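Local coordinates for sortase B (Listeria monocytogenes serovar 1/2a, PDB 5JCV), which joins surface proteins covalently to the cell wall, cleaving their C-terminal sorting signal and passing through a thioester-linked intermediate, at residues L18-T23 against P97-E102; T23-P28 against A82-Y87; A114-T119 against R176-G181. One frame throughout, in Å; residues are numbered along the deposited sequence. Where two conformers were deposited one is given.

Contact 1: L18-T23 against P97-E102; sequences LTIIDT and PTFSYE
T19 and S100 form an antiparallel hydrogen-bonded pair where the end of strand 14-19 meets strand 98-102, a largely buried join in the sheet of the sortase domain, the part of the membrane-bound protein that this chain holds without the transmembrane helix. Both bonds of the pair are well formed: T19 N donates to S100 O at 3.0 Å with an angle of 158° at the hydrogen, and S100 N returns a bond to T19 O at 3.2 Å. L18 and Y101 follow as a non-hydrogen-bonded pair, their CA atoms 4.8 Å apart. Since strands 14-19 and 98-102 lie at the two ends of the strand order, their pairing closes the eight-stranded sheet on itself, as expected for the beta-barrel of the sortase fold. On the face that carries L18 and Y101, F99 packs against L18 and I20. Its chi1 of 63° sets CG between the backbone N and the carbonyl carbon, which brings the ring up to L18, the two side chains crossing at a slant with L18 CD1 3.5 Å from F99 CD1. I20, just past the last paired residue, brings CG1 to 3.5 Å from F99 CB; L163 of strand 160-165 touches all three side chains. T19 and S100 project from the other face, with T19 CB 3.9 Å from S100 OG. T19 OG1 is hydrogen-bonded to D26 OD1, and Q8 of the second subunit packs on T19. Beyond the paired residues the chain reverses in a type II turn from I20 to T23, where T23 OG1 donates to I20 O at 2.8 Å.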
loop_
_atom_site.group_PDB
_atom_site.type_symbol
_atom_site.label_atom_id
_atom_site.label_comp_id
_atom_site.label_asym_id
_atom_site.label_seq_id
_atom_site.Cartn_x
_atom_site.Cartn_y
_atom_site.Cartn_z
ATOM N N LEU A 18 1.232 -4.152 -11.902
ATOM C CA LEU A 18 0.778 -3.925 -13.282
ATOM C C LEU A 18 0.640 -5.265 -14.010
ATOM O O LEU A 18 1.524 -6.134 -13.947
ATOM C CB LEU A 18 1.824 -3.039 -14.006
ATOM C CG LEU A 18 1.487 -2.685 -15.464
ATOM C CD1 LEU A 18 0.222 -1.852 -15.580
ATOM C CD2 LEU A 18 2.615 -1.930 -16.135
ATOM N N THR A 19 -0.432 -5.447 -14.745
ATOM C CA THR A 19 -0.587 -6.696 -15.475
ATOM C C THR A 19 -1.224 -6.394 -16.812
ATOM O O THR A 19 -2.253 -5.686 -16.875
ATOM C CB THR A 19 -1.496 -7.738 -14.728
ATOM O OG1 THR A 19 -0.820 -8.197 -13.553
ATOM C CG2 THR A 19 -1.758 -8.954 -15.596
ATOM N N ILE A 20 -0.621 -6.922 -17.875
ATOM C CA ILE A 20 -1.283 -6.888 -19.162
ATOM C C ILE A 20 -1.324 -8.337 -19.673
ATOM O O ILE A 20 -0.295 -8.997 -19.814
ATOM C CB ILE A 20 -0.568 -5.980 -20.177
ATOM C CG1 ILE A 20 -0.380 -4.578 -19.626
ATOM C CG2 ILE A 20 -1.345 -5.960 -21.504
ATOM C CD1 ILE A 20 0.413 -3.704 -20.571
ATOM N N ILE A 21 -2.533 -8.839 -19.875
ATOM C CA ILE A 21 -2.773 -10.214 -20.343
ATOM C C ILE A 21 -2.033 -10.494 -21.653
ATOM O O ILE A 21 -1.960 -9.628 -22.513
ATOM C CB ILE A 21 -4.311 -10.426 -20.552
ATOM C CG1 ILE A 21 -5.082 -10.282 -19.212
ATOM C CG2 ILE A 21 -4.622 -11.774 -21.172
ATOM C CD1 ILE A 21 -4.648 -11.227 -18.114
ATOM N N ASP A 22 -1.518 -11.709 -21.815
ATOM C CA ASP A 22 -0.795 -12.148 -23.038
ATOM C C ASP A 22 0.498 -11.356 -23.249
ATOM O O ASP A 22 0.909 -11.118 -24.369
ATOM C CB ASP A 22 -1.692 -12.080 -24.288
ATOM C CG ASP A 22 -2.986 -12.923 -24.134
ATOM O OD1 ASP A 22 -3.012 -13.898 -23.368
ATOM O OD2 ASP A 22 -3.981 -12.617 -24.787
ATOM N N THR A 23 1.136 -10.933 -22.162
ATOM C CA THR A 23 2.478 -10.325 -22.247
ATOM C C THR A 23 3.286 -10.795 -21.083
ATOM O O THR A 23 2.754 -11.469 -20.214
ATOM C CB THR A 23 2.450 -8.796 -22.238
ATOM O OG1 THR A 23 2.214 -8.312 -20.901
ATOM C CG2 THR A 23 1.387 -8.276 -23.184
ATOM N N PRO A 97 -8.095 -4.018 -25.266
ATOM C CA PRO A 97 -8.378 -2.604 -25.030
ATOM C C PRO A 97 -8.102 -2.109 -23.594
ATOM O O PRO A 97 -8.155 -0.904 -23.348
ATOM C CB PRO A 97 -9.883 -2.493 -25.386
ATOM C CG PRO A 97 -10.458 -3.856 -25.102
ATOM C CD PRO A 97 -9.319 -4.855 -25.261
ATOM N N THR A 98 -7.808 -3.003 -22.643
ATOM C CA THR A 98 -7.585 -2.576 -21.253
ATOM C C THR A 98 -6.481 -3.350 -20.563
ATOM O O THR A 98 -6.183 -4.506 -20.902
ATOM C CB THR A 98 -8.859 -2.795 -20.334
ATOM O OG1 THR A 98 -9.004 -4.194 -20.045
ATOM C CG2 THR A 98 -10.144 -2.294 -20.994
ATOM N N PHE A 99 -5.920 -2.741 -19.531
ATOM C CA PHE A 99 -5.041 -3.468 -18.627
ATOM C C PHE A 99 -5.394 -3.135 -17.178
ATOM O O PHE A 99 -6.218 -2.249 -16.926
ATOM C CB PHE A 99 -3.566 -3.181 -18.941
ATOM C CG PHE A 99 -3.152 -1.760 -18.759
ATOM C CD1 PHE A 99 -2.605 -1.328 -17.564
ATOM C CD2 PHE A 99 -3.278 -0.847 -19.793
ATOM C CE1 PHE A 99 -2.241 -0.009 -17.395
ATOM C CE2 PHE A 99 -2.892 0.473 -19.636
ATOM C CZ PHE A 99 -2.372 0.899 -18.439
ATOM N N SER A 100 -4.762 -3.839 -16.235
ATOM C CA SER A 100 -4.992 -3.578 -14.813
ATOM C C SER A 100 -3.806 -3.027 -14.097
ATOM O O SER A 100 -2.689 -3.530 -14.199
ATOM C CB SER A 100 -5.553 -4.800 -14.060
ATOM O OG SER A 100 -4.969 -6.000 -14.453
ATOM N N TYR A 101 -4.095 -1.974 -13.351
ATOM C CA TYR A 101 -3.126 -1.222 -12.622
ATOM C C TYR A 101 -3.583 -1.227 -11.178
ATOM O O TYR A 101 -4.686 -0.781 -10.891
ATOM C CB TYR A 101 -3.097 0.232 -13.157
ATOM C CG TYR A 101 -2.400 1.207 -12.238
ATOM C CD1 TYR A 101 -1.046 1.038 -11.910
ATOM C CD2 TYR A 101 -3.090 2.307 -11.672
ATOM C CE1 TYR A 101 -0.400 1.925 -11.052
ATOM C CE2 TYR A 101 -2.446 3.202 -10.810
ATOM C CZ TYR A 101 -1.096 3.004 -10.501
ATOM O OH TYR A 101 -0.417 3.823 -9.634
ATOM N N GLU A 102 -2.764 -1.770 -10.287
ATOM C CA GLU A 102 -2.984 -1.615 -8.849
ATOM C C GLU A 102 -2.128 -0.459 -8.331
ATOM O O GLU A 102 -0.975 -0.295 -8.733
ATOM C CB GLU A 102 -2.635 -2.889 -8.069
ATOM C CG GLU A 102 -3.787 -3.849 -7.829
ATOM C CD GLU A 102 -3.882 -4.956 -8.859
ATOM O OE1 GLU A 102 -3.335 -6.037 -8.558
ATOM O OE2 GLU A 102 -4.487 -4.751 -9.951
#

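Contact 2: T23-P28 against A82-Y87; sequences TEIDYP and ADLRKY
An ST turn at T23, in the loop between strands 14-19 and 26-30, packs against the 3-10 segment 82-87 through the carboxylate of D83. E24 N donates to D83 OD2 at 2.8 Å; the angle of 164° at the hydrogen shows a nearly straight bond, and the oxygen is met nearly along its C-O axis. The same OD2 lies 3.3 Å from T23 CB, so the carboxylate is seated against the threonine as well as bonded to the next amide. T23 OG1 sits between the backbone N and the carbonyl carbon (chi1 77°), which leaves it facing I25 N, the donor of the 2.8 Å bond that closes the turn. T23 and K86 slide past each other in opposite directions, T23 CG2 lying 3.9 Å from K86 CD. Beside the amide bond, I25 CD1 meets L84 CD2 at 3.8 Å, the two side chains crossing at about a right angle, and L18 lies on I25. E24 turns its own carboxylate at 89° to that of D83, and the carboxylate oxygens E24 OE2 and D83 OD2, probably both charged, stay 5.2 Å apart. Within 82-87, K86 N bonds to D83 O at 3.0 Å, a three-residue spacing that belongs to a 3-10 turn. The 3-10 segment before helix 90-95 is thereby bonded to the loop of a beta hairpin, the one formed by strands 14-19 and 26-30.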
loop_
_atom_site.group_PDB
_atom_site.type_symbol
_atom_site.label_atom_id
_atom_site.label_comp_id
_atom_site.label_asym_id
_atom_site.label_seq_id
_atom_site.Cartn_x
_atom_site.Cartn_y
_atom_site.Cartn_z
ATOM N N THR A 23 1.136 -10.933 -22.162
ATOM C CA THR A 23 2.478 -10.325 -22.247
ATOM C C THR A 23 3.286 -10.795 -21.083
ATOM O O THR A 23 2.754 -11.469 -20.214
ATOM C CB THR A 23 2.450 -8.796 -22.238
ATOM O OG1 THR A 23 2.214 -8.312 -20.901
ATOM C CG2 THR A 23 1.387 -8.276 -23.184
ATOM N N GLU A 24 4.561 -10.425 -21.043
ATOM C CA GLU A 24 5.362 -10.676 -19.867
ATOM C C GLU A 24 5.054 -9.672 -18.786
ATOM O O GLU A 24 5.601 -9.803 -17.718
ATOM C CB GLU A 24 6.870 -10.601 -20.183
ATOM C CG GLU A 24 7.319 -11.610 -21.221
ATOM C CD GLU A 24 8.814 -11.933 -21.161
ATOM O OE1 GLU A 24 9.517 -11.535 -20.222
ATOM O OE2 GLU A 24 9.311 -12.565 -22.121
ATOM N N ILE A 25 4.238 -8.645 -19.061
ATOM C CA ILE A 25 4.107 -7.503 -18.139
ATOM C C ILE A 25 3.129 -7.885 -17.021
ATOM O O ILE A 25 1.898 -7.885 -17.205
ATOM C CB ILE A 25 3.608 -6.227 -18.828
ATOM C CG1 ILE A 25 4.639 -5.794 -19.852
ATOM C CG2 ILE A 25 3.420 -5.114 -17.774
ATOM C CD1 ILE A 25 4.139 -4.761 -20.831
ATOM N N ASP A 26 3.709 -8.311 -15.911
ATOM C CA ASP A 26 2.976 -8.785 -14.749
ATOM C C ASP A 26 3.966 -8.561 -13.625
ATOM O O ASP A 26 4.694 -9.464 -13.253
ATOM C CB ASP A 26 2.638 -10.263 -14.904
ATOM C CG ASP A 26 1.707 -10.786 -13.774
ATOM O OD1 ASP A 26 1.365 -10.039 -12.807
ATOM O OD2 ASP A 26 1.301 -11.949 -13.886
ATOM N N TYR A 27 4.083 -7.311 -13.173
ATOM C CA TYR A 27 5.215 -6.924 -12.398
ATOM C C TYR A 27 4.806 -6.006 -11.245
ATOM O O TYR A 27 3.775 -5.308 -11.328
ATOM C CB TYR A 27 6.231 -6.170 -13.267
ATOM C CG TYR A 27 6.968 -6.966 -14.346
ATOM C CD1 TYR A 27 7.793 -8.030 -14.015
ATOM C CD2 TYR A 27 6.910 -6.573 -15.698
ATOM C CE1 TYR A 27 8.497 -8.728 -14.993
ATOM C CE2 TYR A 27 7.608 -7.264 -16.674
ATOM C CZ TYR A 27 8.412 -8.338 -16.323
ATOM O OH TYR A 27 9.101 -9.047 -17.296
ATOM N N PRO A 28 5.614 -6.009 -10.170
ATOM C CA PRO A 28 5.484 -5.023 -9.139
ATOM C C PRO A 28 5.917 -3.673 -9.680
ATOM O O PRO A 28 6.804 -3.593 -10.556
ATOM C CB PRO A 28 6.440 -5.522 -8.061
ATOM C CG PRO A 28 7.511 -6.212 -8.848
ATOM C CD PRO A 28 6.698 -6.957 -9.864
ATOM N N ALA A 82 9.362 -4.401 -22.834
ATOM C CA ALA A 82 9.486 -4.732 -24.271
ATOM C C ALA A 82 8.137 -5.025 -24.913
ATOM O O ALA A 82 7.941 -4.724 -26.109
ATOM C CB ALA A 82 10.447 -5.890 -24.507
ATOM N N ASP A 83 7.189 -5.617 -24.158
ATOM C CA ASP A 83 5.913 -6.006 -24.784
ATOM C C ASP A 83 4.960 -4.842 -25.093
ATOM O O ASP A 83 3.944 -5.045 -25.769
ATOM C CB ASP A 83 5.202 -7.105 -23.980
ATOM C CG ASP A 83 5.750 -8.512 -24.294
ATOM O OD1 ASP A 83 6.545 -8.676 -25.277
ATOM O OD2 ASP A 83 5.400 -9.445 -23.527
ATOM N N LEU A 84 5.285 -3.623 -24.669
ATOM C CA LEU A 84 4.444 -2.450 -25.011
ATOM C C LEU A 84 4.281 -2.297 -26.541
ATOM O O LEU A 84 3.232 -1.839 -27.042
ATOM C CB LEU A 84 5.018 -1.134 -24.382
ATOM C CG LEU A 84 4.934 -0.948 -22.857
ATOM C CD1 LEU A 84 5.224 0.476 -22.384
ATOM C CD2 LEU A 84 3.557 -1.355 -22.405
ATOM N N ARG A 85 5.307 -2.708 -27.278
ATOM C CA ARG A 85 5.302 -2.625 -28.739
ATOM C C ARG A 85 4.220 -3.505 -29.389
ATOM O O ARG A 85 3.864 -3.313 -30.562
ATOM C CB ARG A 85 6.688 -2.999 -29.277
ATOM C CG ARG A 85 6.937 -4.503 -29.118
ATOM C CD ARG A 85 8.258 -5.013 -29.680
ATOM N NE ARG A 85 8.415 -6.440 -29.450
ATOM C CZ ARG A 85 9.456 -7.162 -29.866
ATOM N NH1 ARG A 85 10.444 -6.600 -30.577
ATOM N NH2 ARG A 85 9.497 -8.465 -29.594
ATOM N N LYS A 86 3.695 -4.486 -28.660
ATOM C CA LYS A 86 2.585 -5.285 -29.229
ATOM C C LYS A 86 1.366 -4.423 -29.608
ATOM O O LYS A 86 0.592 -4.755 -30.528
ATOM C CB LYS A 86 2.142 -6.372 -28.265
ATOM C CG LYS A 86 3.167 -7.475 -27.979
ATOM C CD LYS A 86 2.605 -8.421 -26.916
ATOM C CE LYS A 86 3.484 -9.630 -26.677
ATOM N NZ LYS A 86 3.203 -10.718 -27.665
ATOM N N TYR A 87 1.203 -3.310 -28.918
ATOM C CA TYR A 87 0.156 -2.381 -29.235
ATOM C C TYR A 87 0.278 -1.673 -30.598
ATOM O O TYR A 87 -0.650 -0.988 -30.970
ATOM C CB TYR A 87 -0.043 -1.364 -28.063
ATOM C CG TYR A 87 -0.796 -1.981 -26.911
ATOM C CD1 TYR A 87 -2.144 -2.171 -27.006
ATOM C CD2 TYR A 87 -0.161 -2.390 -25.745
ATOM C CE1 TYR A 87 -2.875 -2.760 -25.985
ATOM C CE2 TYR A 87 -0.882 -3.000 -24.708
ATOM C CZ TYR A 87 -2.255 -3.187 -24.845
ATOM O OH TYR A 87 -3.073 -3.761 -23.851
#

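Contact 3: A114-T119 against R176-G181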
loop_
_atom_site.group_PDB
_atom_site.type_symbol
_atom_site.label_atom_id
_atom_site.label_comp_id
_atom_site.label_asym_id
_atom_site.label_seq_id
_atom_site.Cartn_x
_atom_site.Cartn_y
_atom_site.Cartn_z
ATOM N N ALA A 114 -4.688 5.891 -26.506
ATOM C CA ALA A 114 -3.587 6.388 -27.370
ATOM C C ALA A 114 -2.374 5.497 -27.295
ATOM O O ALA A 114 -1.954 5.066 -26.228
ATOM C CB ALA A 114 -3.180 7.805 -26.981
ATOM N N VAL A 115 -1.786 5.280 -28.450
ATOM C CA VAL A 115 -0.625 4.392 -28.625
ATOM C C VAL A 115 0.327 5.063 -29.635
ATOM O O VAL A 115 -0.099 5.422 -30.714
ATOM C CB VAL A 115 -1.114 3.050 -29.182
ATOM C CG1 VAL A 115 0.026 2.195 -29.663
ATOM C CG2 VAL A 115 -1.983 2.323 -28.170
ATOM N N TYR A 116 1.599 5.245 -29.292
ATOM C CA TYR A 116 2.564 5.775 -30.276
ATOM C C TYR A 116 3.983 5.520 -29.844
ATOM O O TYR A 116 4.241 5.177 -28.678
ATOM C CB TYR A 116 2.365 7.287 -30.501
ATOM C CG TYR A 116 2.209 8.082 -29.232
ATOM C CD1 TYR A 116 3.309 8.622 -28.601
ATOM C CD2 TYR A 116 0.939 8.258 -28.633
ATOM C CE1 TYR A 116 3.170 9.352 -27.420
ATOM C CE2 TYR A 116 0.788 8.963 -27.454
ATOM C CZ TYR A 116 1.919 9.495 -26.853
ATOM O OH TYR A 116 1.807 10.199 -25.713
ATOM N N GLU A 117 4.894 5.685 -30.791
ATOM C CA GLU A 117 6.320 5.737 -30.511
ATOM C C GLU A 117 6.691 7.174 -30.602
ATOM O O GLU A 117 6.115 7.934 -31.407
ATOM C CB GLU A 117 7.141 5.037 -31.582
ATOM C CG GLU A 117 7.012 3.537 -31.600
ATOM C CD GLU A 117 7.712 2.925 -32.814
ATOM O OE1 GLU A 117 7.197 3.056 -33.977
ATOM O OE2 GLU A 117 8.766 2.307 -32.573
ATOM N N THR A 118 7.729 7.529 -29.872
ATOM C CA THR A 118 8.263 8.869 -29.981
ATOM C C THR A 118 9.742 8.878 -29.629
ATOM O O THR A 118 10.152 8.245 -28.636
ATOM C CB THR A 118 7.543 9.789 -28.999
ATOM O OG1 THR A 118 8.066 11.121 -29.126
ATOM C CG2 THR A 118 7.730 9.261 -27.565
ATOM N N THR A 119 10.507 9.626 -30.427
ATOM C CA THR A 119 11.981 9.741 -30.319
ATOM C C THR A 119 12.443 11.076 -29.654
ATOM O O THR A 119 13.363 11.076 -28.832
ATOM C CB THR A 119 12.607 9.607 -31.734
ATOM O OG1 THR A 119 11.754 10.257 -32.690
ATOM C CG2 THR A 119 12.712 8.161 -32.171
ATOM N N ARG A 176 11.019 5.716 -27.671
ATOM C CA ARG A 176 10.217 5.123 -26.623
ATOM C C ARG A 176 8.874 4.673 -27.180
ATOM O O ARG A 176 8.370 5.243 -28.135
ATOM C CB ARG A 176 9.944 6.129 -25.541
ATOM C CG ARG A 176 11.210 6.648 -24.884
ATOM C CD ARG A 176 10.783 7.705 -23.886
ATOM N NE ARG A 176 11.914 8.187 -23.116
ATOM C CZ ARG A 176 11.819 9.058 -22.117
ATOM N NH1 ARG A 176 10.638 9.562 -21.754
ATOM N NH2 ARG A 176 12.923 9.430 -21.497
HETATM N N MSE A 177 8.320 3.643 -26.561
HETATM C CA MSE A 177 6.975 3.188 -26.842
HETATM C C MSE A 177 6.090 3.703 -25.723
HETATM O O MSE A 177 6.471 3.702 -24.563
HETATM C CB MSE A 177 7.052 1.666 -26.932
HETATM C CG MSE A 177 5.701 1.082 -27.222
HETATM SE SE MSE A 177 5.299 1.485 -29.104
HETATM C CE MSE A 177 3.392 1.579 -28.815
ATOM N N VAL A 178 4.911 4.181 -26.071
ATOM C CA VAL A 178 4.040 4.835 -25.098
ATOM C C VAL A 178 2.615 4.344 -25.275
ATOM O O VAL A 178 2.125 4.291 -26.380
ATOM C CB VAL A 178 4.041 6.361 -25.249
ATOM C CG1 VAL A 178 3.103 6.978 -24.208
ATOM C CG2 VAL A 178 5.435 6.911 -25.082
ATOM N N ILE A 179 1.974 4.010 -24.172
ATOM C CA ILE A 179 0.571 3.607 -24.150
ATOM C C ILE A 179 -0.077 4.494 -23.118
ATOM O O ILE A 179 0.459 4.650 -22.025
ATOM C CB ILE A 179 0.449 2.154 -23.655
ATOM C CG1 ILE A 179 1.259 1.250 -24.571
ATOM C CG2 ILE A 179 -0.979 1.676 -23.588
ATOM C CD1 ILE A 179 0.737 1.207 -25.976
ATOM N N GLN A 180 -1.187 5.115 -23.475
ATOM C CA GLN A 180 -1.940 5.889 -22.530
ATOM C C GLN A 180 -3.423 5.462 -22.411
ATOM O O GLN A 180 -4.091 5.145 -23.401
ATOM C CB GLN A 180 -1.830 7.338 -22.912
ATOM C CG GLN A 180 -0.405 7.815 -22.922
ATOM C CD GLN A 180 -0.345 9.263 -23.245
ATOM O OE1 GLN A 180 -0.643 9.639 -24.370
ATOM N NE2 GLN A 180 0.004 10.101 -22.253
ATOM N N GLY A 181 -3.910 5.417 -21.181
ATOM C CA GLY A 181 -5.221 4.899 -20.939
ATOM C C GLY A 181 -5.982 5.728 -19.921
ATOM O O GLY A 181 -5.377 6.393 -19.088
#
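With chi1 at 46°, Y116 holds CG between its backbone N and carbonyl carbon, which lays the ring alongside V178; Q180, extended beyond CG, brings its amide to the phenol. These groups share one face of an antiparallel ladder between strands 107-118 and 176-182, neighbours in the sortase beta-barrel; the N-to-C directions of segments 114-118 and 176-181 are 162° apart, close to antiparallel. A114 with Q180, Y116 with V178 and T118 with R176 are the hydrogen-bonded pairs, each with two backbone bonds; Q180 N to A114 O, at 2.9 Å, is nearly straight. V178 CB stands over the Y116 ring in a CH-pi contact, 4.2 Å from the centroid and 26° off the normal. On the other face, the selenomethionine M177 bends so that its CE reaches V115 CG1 at 3.5 Å, while E117 CG touches its SE at 3.7 Å. V115 and I179 lie side by side, CG2 of V115 3.7 Å from CD1 of I179. Q180 NE2 is held by Y138 and T162, which helps fix the amide plane. That plane stands nearly perpendicular to the Y116 ring, and Y116 OH donates to Q180 OE1 at 2.8 Å from above the carbonyl plane, not along a lone pair.

Contacts 1 and 3 are both antiparallel strand pairings in one sheet, buried and built on backbone bonds, and strands 98-102 and 107-118 are neighbours that carry one into the other. Contact 1 is a short closing ladder packed by an aromatic ring, whereas contact 3 is longer and adds a buried phenol-amide bond. Contact 2, partly buried, joins a hairpin loop to a 3-10 segment, and its one cross-segment hydrogen bond is carboxylate to amide. It shares T23 with contact 1, is nested inside the loop that contact 1 closes, and is about 8 Å from it between centres. L84 and Y87 join contact 2 to contact 3, packing on M177 and I179. Contacts 1 and 2 also touch the second subunit; contact 3 does not.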